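Local atomic coordinates of peptide amidase (Stenotrophomonas maltophilia, PDB entry 1M22), a protein that probably hydrolyses carboxylic amide bonds, apparently those of amidated peptides, as a member of the amidase signature family. Residues T11-L16 with V231-A236; D110-R115 with G243-D248; N135-D140 with K360-L365. One frame throughout, in Å; residues are numbered along the deposited sequence.

Overall arrangement
From the N terminus, the chain first supplies 11-16, where helix 13-21 begins, and contact 1 closes a loop of 214 residues by joining it to helix 231-241. Within that span lie 110-115, at the start of helix 112-119, and the loop segment 135-140, which follows helix 132-135. Their partners come after 231-236: contact 2 binds 110-115 to the loop 243-248, and contact 3 binds 135-140 to 360-365 at the end of helix 359-362. Every pair of contacts therefore crosses along the sequence and none nests. Contacts 1 and 3 lie on opposite sides of the chain's centre, their own centres about 36 Å apart. All three join helices or loops outside the central eleven-stranded sheet.

Contact 1: residues T11-L16 with V231-A236; sequences TDVADL and VADAAA
The chi1 of Asp233 (-75°) sets CG beside its own backbone N and swings the carboxylate off helix 231-241 toward the start of helix 13-21, where Val13 presents its amide. Val13 N donates to Asp233 OD1 at 2.8 Å in a nearly straight bond (164°), arriving from above the carboxylate plane. The same oxygen accepts from a water 2.7 Å from Asp233 OD1, and this water in turn takes the N-H of Ala14. OD1 thus serves two successive amides of the first helical turn, one directly and one through water, and its negative charge is probably welcome at this helix end. A methyl completes the fit, with Val13 CG2 3.5 Å from Asp233 CG.

Asp12 holds the N-cap position, yet its side chain makes no capping bond. Its carboxylate stands almost perpendicular to that of Asp233 (87°), with Asp12 OD1 only 3.5 Å from Asp233 OD1. The likely repulsion may be eased by the bond of Ser230 OG to Asp12 OD1 and by the amide and water on Asp233 OD1. Ser230 OG also bonds Asp233 N.

Val13 and Asp233 both pack on Val180 of strand 180-185, and Asp233 also touches Ala228 of strand 223-228, while Val231 leans on helix 470-484. The contact thereby fastens the N-terminal helix to a helix lying beside the central sheet.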
loop_
_atom_site.group_PDB
_atom_site.type_symbol
_atom_site.label_atom_id
_atom_site.label_comp_id
_atom_site.label_asym_id
_atom_site.label_seq_id
_atom_site.Cartn_x
_atom_site.Cartn_y
_atom_site.Cartn_z
ATOM N N THR A 11 16.630 6.916 7.326
ATOM C CA THR A 11 17.692 6.808 6.330
ATOM C C THR A 11 17.173 6.179 5.040
ATOM O O THR A 11 16.628 5.074 5.053
ATOM C CB THR A 11 18.868 5.971 6.866
ATOM O OG1 THR A 11 19.296 6.510 8.123
ATOM C CG2 THR A 11 20.038 6.011 5.890
ATOM N N ASP A 12 17.346 6.892 3.930
ATOM C CA ASP A 12 16.886 6.427 2.624
ATOM C C ASP A 12 17.613 5.190 2.117
ATOM O O ASP A 12 18.750 4.911 2.501
ATOM C CB ASP A 12 17.027 7.537 1.576
ATOM C CG ASP A 12 16.124 8.719 1.851
ATOM O OD1 ASP A 12 14.912 8.506 2.043
ATOM O OD2 ASP A 12 16.627 9.863 1.868
ATOM N N VAL A 13 16.942 4.461 1.235
ATOM C CA VAL A 13 17.496 3.255 0.640
ATOM C C VAL A 13 18.839 3.529 -0.033
ATOM O O VAL A 13 19.796 2.778 0.153
ATOM C CB VAL A 13 16.517 2.662 -0.403
ATOM C CG1 VAL A 13 17.181 1.528 -1.168
ATOM C CG2 VAL A 13 15.261 2.160 0.300
ATOM N N ALA A 14 18.914 4.609 -0.805
ATOM C CA ALA A 14 20.148 4.950 -1.507
ATOM C C ALA A 14 21.292 5.220 -0.537
ATOM O O ALA A 14 22.446 4.916 -0.832
ATOM C CB ALA A 14 19.925 6.162 -2.397
ATOM N N ASP A 15 20.975 5.797 0.615
ATOM C CA ASP A 15 22.002 6.088 1.608
ATOM C C ASP A 15 22.460 4.806 2.292
ATOM O O ASP A 15 23.653 4.614 2.521
ATOM C CB ASP A 15 21.483 7.098 2.633
ATOM C CG ASP A 15 21.323 8.487 2.046
ATOM O OD1 ASP A 15 22.331 9.051 1.571
ATOM O OD2 ASP A 15 20.191 9.015 2.053
ATOM N N LEU A 16 21.520 3.924 2.620
ATOM C CA LEU A 16 21.878 2.656 3.248
ATOM C C LEU A 16 22.755 1.876 2.271
ATOM O O LEU A 16 23.745 1.253 2.666
ATOM C CB LEU A 16 20.621 1.847 3.581
ATOM C CG LEU A 16 19.730 2.413 4.692
ATOM C CD1 LEU A 16 18.438 1.609 4.768
ATOM C CD2 LEU A 16 20.466 2.382 6.032
ATOM N N VAL A 231 9.739 9.491 -1.125
ATOM C CA VAL A 231 9.377 9.205 -2.504
ATOM C C VAL A 231 10.511 8.458 -3.205
ATOM O O VAL A 231 10.257 7.558 -4.002
ATOM C CB VAL A 231 9.045 10.510 -3.266
ATOM C CG1 VAL A 231 8.786 10.209 -4.742
ATOM C CG2 VAL A 231 7.823 11.180 -2.640
ATOM N N ALA A 232 11.757 8.817 -2.905
ATOM C CA ALA A 232 12.897 8.145 -3.522
ATOM C C ALA A 232 12.899 6.654 -3.183
ATOM O O ALA A 232 13.176 5.815 -4.038
ATOM C CB ALA A 232 14.197 8.792 -3.056
ATOM N N ASP A 233 12.596 6.324 -1.930
ATOM C CA ASP A 233 12.553 4.926 -1.510
ATOM C C ASP A 233 11.421 4.193 -2.231
ATOM O O ASP A 233 11.585 3.054 -2.672
ATOM C CB ASP A 233 12.345 4.825 0.006
ATOM C CG ASP A 233 13.596 5.160 0.799
ATOM O OD1 ASP A 233 14.612 5.562 0.188
ATOM O OD2 ASP A 233 13.558 5.019 2.042
ATOM N N ALA A 234 10.266 4.843 -2.346
ATOM C CA ALA A 234 9.135 4.225 -3.029
ATOM C C ALA A 234 9.477 3.962 -4.494
ATOM O O ALA A 234 9.106 2.922 -5.048
ATOM C CB ALA A 234 7.910 5.123 -2.934
ATOM N N ALA A 235 10.182 4.904 -5.117
ATOM C CA ALA A 235 10.574 4.772 -6.518
ATOM C C ALA A 235 11.540 3.608 -6.708
ATOM O O ALA A 235 11.464 2.888 -7.704
ATOM C CB ALA A 235 11.205 6.075 -7.015
ATOM N N ALA A 236 12.444 3.419 -5.753
ATOM C CA ALA A 236 13.401 2.321 -5.832
ATOM C C ALA A 236 12.665 0.986 -5.777
ATOM O O ALA A 236 12.970 0.061 -6.530
ATOM C CB ALA A 236 14.403 2.415 -4.689
HETATM O O HOH W 1 15.181 3.213 3.787
HETATM O O HOH W 2 16.562 6.151 -1.659
#

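Contact 2: residues D110-R115 with G243-D248; sequences DAYLVR and GRDDAD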
loop_
_atom_site.group_PDB
_atom_site.type_symbol
_atom_site.label_atom_id
_atom_site.label_comp_id
_atom_site.label_asym_id
_atom_site.label_seq_id
_atom_site.Cartn_x
_atom_site.Cartn_y
_atom_site.Cartn_z
ATOM N N ASP A 110 6.931 -18.219 -3.112
ATOM C CA ASP A 110 7.025 -16.789 -3.410
ATOM C C ASP A 110 6.149 -16.248 -4.534
ATOM O O ASP A 110 6.074 -16.831 -5.615
ATOM C CB ASP A 110 8.467 -16.412 -3.767
ATOM C CG ASP A 110 9.411 -16.480 -2.586
ATOM O OD1 ASP A 110 8.965 -16.826 -1.475
ATOM O OD2 ASP A 110 10.609 -16.179 -2.776
ATOM N N ALA A 111 5.514 -15.109 -4.272
ATOM C CA ALA A 111 4.702 -14.424 -5.270
ATOM C C ALA A 111 5.694 -13.857 -6.288
ATOM O O ALA A 111 6.875 -13.676 -5.982
ATOM C CB ALA A 111 3.928 -13.289 -4.622
ATOM N N TYR A 112 5.223 -13.562 -7.492
ATOM C CA TYR A 112 6.102 -13.024 -8.521
ATOM C C TYR A 112 6.899 -11.806 -8.051
ATOM O O TYR A 112 8.116 -11.754 -8.223
ATOM C CB TYR A 112 5.301 -12.650 -9.772
ATOM C CG TYR A 112 6.178 -12.218 -10.926
ATOM C CD1 TYR A 112 6.892 -13.156 -11.667
ATOM C CD2 TYR A 112 6.331 -10.869 -11.247
ATOM C CE1 TYR A 112 7.741 -12.764 -12.698
ATOM C CE2 TYR A 112 7.179 -10.465 -12.278
ATOM C CZ TYR A 112 7.880 -11.421 -12.994
ATOM O OH TYR A 112 8.735 -11.039 -14.000
ATOM N N LEU A 113 6.229 -10.827 -7.449
ATOM C CA LEU A 113 6.943 -9.631 -7.013
ATOM C C LEU A 113 7.968 -9.928 -5.924
ATOM O O LEU A 113 8.959 -9.208 -5.790
ATOM C CB LEU A 113 5.958 -8.549 -6.559
ATOM C CG LEU A 113 5.167 -8.711 -5.265
ATOM C CD1 LEU A 113 6.014 -8.267 -4.074
ATOM C CD2 LEU A 113 3.922 -7.848 -5.348
ATOM N N VAL A 114 7.742 -10.985 -5.149
ATOM C CA VAL A 114 8.685 -11.352 -4.101
ATOM C C VAL A 114 9.920 -11.974 -4.754
ATOM O O VAL A 114 11.047 -11.746 -4.311
ATOM C CB VAL A 114 8.051 -12.331 -3.091
ATOM C CG1 VAL A 114 9.098 -12.828 -2.104
ATOM C CG2 VAL A 114 6.927 -11.629 -2.345
ATOM N N ARG A 115 9.710 -12.752 -5.813
ATOM C CA ARG A 115 10.832 -13.348 -6.525
ATOM C C ARG A 115 11.668 -12.207 -7.105
ATOM O O ARG A 115 12.897 -12.250 -7.080
ATOM C CB ARG A 115 10.339 -14.271 -7.646
ATOM C CG ARG A 115 9.545 -15.471 -7.142
ATOM C CD ARG A 115 9.558 -16.630 -8.133
ATOM N NE ARG A 115 8.830 -16.351 -9.369
ATOM C CZ ARG A 115 7.505 -16.325 -9.472
ATOM N NH1 ARG A 115 6.747 -16.560 -8.409
ATOM N NH2 ARG A 115 6.934 -16.075 -10.643
ATOM N N GLY A 243 6.871 -5.166 -13.675
ATOM C CA GLY A 243 7.278 -6.112 -14.697
ATOM C C GLY A 243 6.162 -7.006 -15.193
ATOM O O GLY A 243 5.196 -7.271 -14.477
ATOM N N ARG A 244 6.299 -7.471 -16.430
ATOM C CA ARG A 244 5.309 -8.351 -17.035
ATOM C C ARG A 244 5.423 -9.763 -16.464
ATOM O O ARG A 244 6.523 -10.275 -16.239
ATOM C CB ARG A 244 5.501 -8.390 -18.552
ATOM C CG ARG A 244 4.425 -9.160 -19.300
ATOM C CD ARG A 244 4.610 -9.042 -20.806
ATOM N NE ARG A 244 3.531 -9.693 -21.541
ATOM C CZ ARG A 244 3.425 -9.702 -22.866
ATOM N NH1 ARG A 244 4.337 -9.092 -23.611
ATOM N NH2 ARG A 244 2.407 -10.321 -23.447
ATOM N N ASP A 245 4.274 -10.385 -16.226
ATOM C CA ASP A 245 4.209 -11.738 -15.685
ATOM C C ASP A 245 3.118 -12.493 -16.439
ATOM O O ASP A 245 1.958 -12.082 -16.432
ATOM C CB ASP A 245 3.887 -11.674 -14.184
ATOM C CG ASP A 245 3.701 -13.047 -13.550
ATOM O OD1 ASP A 245 4.046 -14.073 -14.175
ATOM O OD2 ASP A 245 3.207 -13.096 -12.405
ATOM N N ASP A 246 3.493 -13.589 -17.095
ATOM C CA ASP A 246 2.528 -14.384 -17.853
ATOM C C ASP A 246 1.340 -14.851 -17.013
ATOM O O ASP A 246 0.254 -15.078 -17.544
ATOM C CB ASP A 246 3.200 -15.616 -18.474
ATOM C CG ASP A 246 4.227 -15.258 -19.531
ATOM O OD1 ASP A 246 3.997 -14.296 -20.291
ATOM O OD2 ASP A 246 5.258 -15.958 -19.612
ATOM N N ALA A 247 1.542 -14.993 -15.705
ATOM C CA ALA A 247 0.473 -15.451 -14.821
ATOM C C ALA A 247 -0.566 -14.376 -14.502
ATOM O O ALA A 247 -1.620 -14.676 -13.938
ATOM C CB ALA A 247 1.064 -16.001 -13.533
ATOM N N ASP A 248 -0.276 -13.130 -14.867
ATOM C CA ASP A 248 -1.200 -12.025 -14.616
ATOM C C ASP A 248 -1.441 -11.254 -15.913
ATOM O O ASP A 248 -0.668 -10.369 -16.277
ATOM C CB ASP A 248 -0.629 -11.089 -13.545
ATOM C CG ASP A 248 -1.570 -9.945 -13.197
ATOM O OD1 ASP A 248 -2.680 -9.877 -13.770
ATOM O OD2 ASP A 248 -1.197 -9.108 -12.348
HETATM O O HOH W 3 4.246 -15.844 -11.732
#
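Tyr112 and Asp245 carry this contact between the first turn of helix 112-119 and the loop that follows helix 231-241. Along 110-115, Asp110 precedes the helix: its carboxylate is bound by Arg118 and the amide of Ala92, and its carbonyl O receives a weak bond from Arg115 NH1. Ala111 takes the N-cap position, its carbonyl accepting from the backbone N of Arg115.

Tyr112 comes next. Its CG lies anti to the backbone N (chi1 -174°), which sends the ring out to the loop. Asp245 CB sits over the middle of one ring face, 3.9 Å from the Tyr112 centroid and 8° off the normal, a CH-pi contact. The carboxylate continues across that face, stacked within 17° of parallel, with Asp245 OD2 3.4 Å from Tyr112 CG. At the phenolic end, Tyr112 OH lies 3.2 Å from Arg244 O. Arg115, one turn later, lays its guanidinium face against Tyr112 CA and brings NH2 to the ring edge. Arg115 NH2 donates to a water 2.9 Å away, which can pass a hydrogen bond on to Asp245 OD2.

Asp245 OD1 accepts from Ala247 N at 3.1 Å, an Asx turn within the type I turn 245-248, and OD2 is bound by Ser210 OG. A buried carboxylate resting on a pi face probably gains little from the ring itself; its charge is probably stabilised by these donors, and by the Arg115 guanidinium at a distance, while the tyrosine supplies mainly a flat packing surface.

Contact 3: residues N135-D140 with K360-L365; sequences NFRGND and KQELGL
Arg137 meets the end of helix 359-362 with the edge of its guanidinium, in a polar contact that ties a loop of the amidase signature fold to a peripheral helix. Bent at chi3, the arginine directs both terminal nitrogens to one carbonyl: NH1 donates to Glu362 O at 2.8 Å, and NH2 adds a weak bond to Glu362 O at 3.0 Å. The carbonyl oxygen lies 25° out of the guanidinium plane. This double grip falls on the last helical residue, since Leu363 already leaves helical geometry.

The Glu362 side chain folds back at chi2 (-73°) to approach the same group, its carboxylate turned 68° from the guanidinium. Glu362 OE1 forms a salt bridge with Arg137 NH1 at 3.3 Å, while OE2 accepts from the amide of Leu101. Glu132 also pairs with NH1, so the arginine probably offsets the repulsion between the two neighbouring carboxylates; Phe366 adds a cation-pi contact. Leu363 approaches differently, laying CD2 over one guanidinium face, offset toward the rim. The Arg137 side chain is about 10 Å from that of the active-site Ser165. Farther along, a water donates to Asp140 O at 2.8 Å and weakly to Leu365 O at 3.5 Å.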
loop_
_atom_site.group_PDB
_atom_site.type_symbol
_atom_site.label_atom_id
_atom_site.label_comp_id
_atom_site.label_asym_id
_atom_site.label_seq_id
_atom_site.Cartn_x
_atom_site.Cartn_y
_atom_site.Cartn_z
ATOM N N ASN A 135 -9.713 -6.447 4.656
ATOM C CA ASN A 135 -10.949 -5.753 4.989
ATOM C C ASN A 135 -12.144 -6.082 4.101
ATOM O O ASN A 135 -13.030 -5.249 3.912
ATOM C CB ASN A 135 -10.731 -4.234 5.034
ATOM C CG ASN A 135 -11.841 -3.517 5.781
ATOM O OD1 ASN A 135 -12.378 -4.042 6.756
ATOM N ND2 ASN A 135 -12.185 -2.315 5.335
ATOM N N PHE A 136 -12.173 -7.291 3.554
ATOM C CA PHE A 136 -13.324 -7.682 2.752
ATOM C C PHE A 136 -13.990 -8.884 3.412
ATOM O O PHE A 136 -14.298 -9.877 2.754
ATOM C CB PHE A 136 -12.928 -8.028 1.314
ATOM C CG PHE A 136 -14.056 -7.866 0.336
ATOM C CD1 PHE A 136 -14.483 -6.597 -0.035
ATOM C CD2 PHE A 136 -14.724 -8.973 -0.173
ATOM C CE1 PHE A 136 -15.563 -6.427 -0.899
ATOM C CE2 PHE A 136 -15.807 -8.817 -1.042
ATOM C CZ PHE A 136 -16.226 -7.539 -1.404
ATOM N N ARG A 137 -14.209 -8.793 4.721
ATOM C CA ARG A 137 -14.836 -9.886 5.451
ATOM C C ARG A 137 -16.218 -9.540 5.986
ATOM O O ARG A 137 -17.177 -10.267 5.732
ATOM C CB ARG A 137 -13.959 -10.342 6.618
ATOM C CG ARG A 137 -14.343 -11.727 7.119
ATOM C CD ARG A 137 -13.743 -12.040 8.472
ATOM N NE ARG A 137 -14.475 -11.398 9.562
ATOM C CZ ARG A 137 -14.143 -11.520 10.843
ATOM N NH1 ARG A 137 -13.094 -12.251 11.185
ATOM N NH2 ARG A 137 -14.873 -10.927 11.782
ATOM N N GLY A 138 -16.328 -8.440 6.725
ATOM C CA GLY A 138 -17.628 -8.081 7.274
ATOM C C GLY A 138 -17.917 -6.600 7.421
ATOM O O GLY A 138 -17.064 -5.758 7.134
ATOM N N ASN A 139 -19.135 -6.286 7.863
ATOM C CA ASN A 139 -19.555 -4.902 8.074
ATOM C C ASN A 139 -19.039 -4.418 9.428
ATOM O O ASN A 139 -18.781 -5.221 10.321
ATOM C CB ASN A 139 -21.086 -4.775 8.066
ATOM C CG ASN A 139 -21.715 -5.264 6.777
ATOM O OD1 ASN A 139 -21.172 -5.067 5.692
ATOM N ND2 ASN A 139 -22.884 -5.886 6.891
ATOM N N ASP A 140 -18.903 -3.105 9.576
ATOM C CA ASP A 140 -18.427 -2.511 10.823
ATOM C C ASP A 140 -17.115 -3.132 11.283
ATOM O O ASP A 140 -16.902 -3.361 12.475
ATOM C CB ASP A 140 -19.471 -2.669 11.933
ATOM C CG ASP A 140 -20.811 -2.071 11.562
ATOM O OD1 ASP A 140 -20.834 -0.973 10.968
ATOM O OD2 ASP A 140 -21.845 -2.695 11.875
ATOM N N LYS A 360 -15.639 -17.757 18.343
ATOM C CA LYS A 360 -15.056 -17.090 19.501
ATOM C C LYS A 360 -13.793 -16.301 19.156
ATOM O O LYS A 360 -13.585 -15.199 19.666
ATOM C CB LYS A 360 -14.742 -18.116 20.598
ATOM C CG LYS A 360 -13.913 -17.568 21.754
ATOM C CD LYS A 360 -14.571 -16.362 22.409
ATOM C CE LYS A 360 -13.682 -15.782 23.500
ATOM N NZ LYS A 360 -14.268 -14.557 24.109
ATOM N N GLN A 361 -12.956 -16.858 18.287
ATOM C CA GLN A 361 -11.713 -16.196 17.905
ATOM C C GLN A 361 -11.830 -15.322 16.660
ATOM O O GLN A 361 -11.088 -14.349 16.510
ATOM C CB GLN A 361 -10.607 -17.230 17.662
ATOM C CG GLN A 361 -10.232 -18.086 18.865
ATOM C CD GLN A 361 -11.323 -19.063 19.256
ATOM O OE1 GLN A 361 -11.862 -19.781 18.412
ATOM N NE2 GLN A 361 -11.647 -19.103 20.543
ATOM N N GLU A 362 -12.760 -15.661 15.774
ATOM C CA GLU A 362 -12.921 -14.923 14.522
ATOM C C GLU A 362 -14.068 -13.923 14.417
ATOM O O GLU A 362 -13.923 -12.881 13.778
ATOM C CB GLU A 362 -13.048 -15.914 13.361
ATOM C CG GLU A 362 -11.773 -16.669 13.014
ATOM C CD GLU A 362 -10.745 -15.801 12.310
ATOM O OE1 GLU A 362 -11.019 -14.597 12.107
ATOM O OE2 GLU A 362 -9.669 -16.330 11.961
ATOM N N LEU A 363 -15.204 -14.229 15.033
ATOM C CA LEU A 363 -16.370 -13.359 14.928
ATOM C C LEU A 363 -16.787 -12.659 16.219
ATOM O O LEU A 363 -17.968 -12.381 16.421
ATOM C CB LEU A 363 -17.547 -14.172 14.379
ATOM C CG LEU A 363 -17.245 -14.986 13.115
ATOM C CD1 LEU A 363 -18.448 -15.841 12.757
ATOM C CD2 LEU A 363 -16.881 -14.056 11.965
ATOM N N GLY A 364 -15.819 -12.355 17.075
ATOM C CA GLY A 364 -16.126 -11.697 18.332
ATOM C C GLY A 364 -16.285 -10.187 18.263
ATOM O O GLY A 364 -17.037 -9.608 19.047
ATOM N N LEU A 365 -15.586 -9.542 17.332
ATOM C CA LEU A 365 -15.661 -8.090 17.195
ATOM C C LEU A 365 -16.669 -7.653 16.135
ATOM O O LEU A 365 -17.379 -6.665 16.313
ATOM C CB LEU A 365 -14.276 -7.526 16.869
ATOM C CG LEU A 365 -13.213 -7.753 17.949
ATOM C CD1 LEU A 365 -11.874 -7.211 17.473
ATOM C CD2 LEU A 365 -13.635 -7.069 19.243
HETATM O O HOH W 4 -17.671 -3.388 15.207
#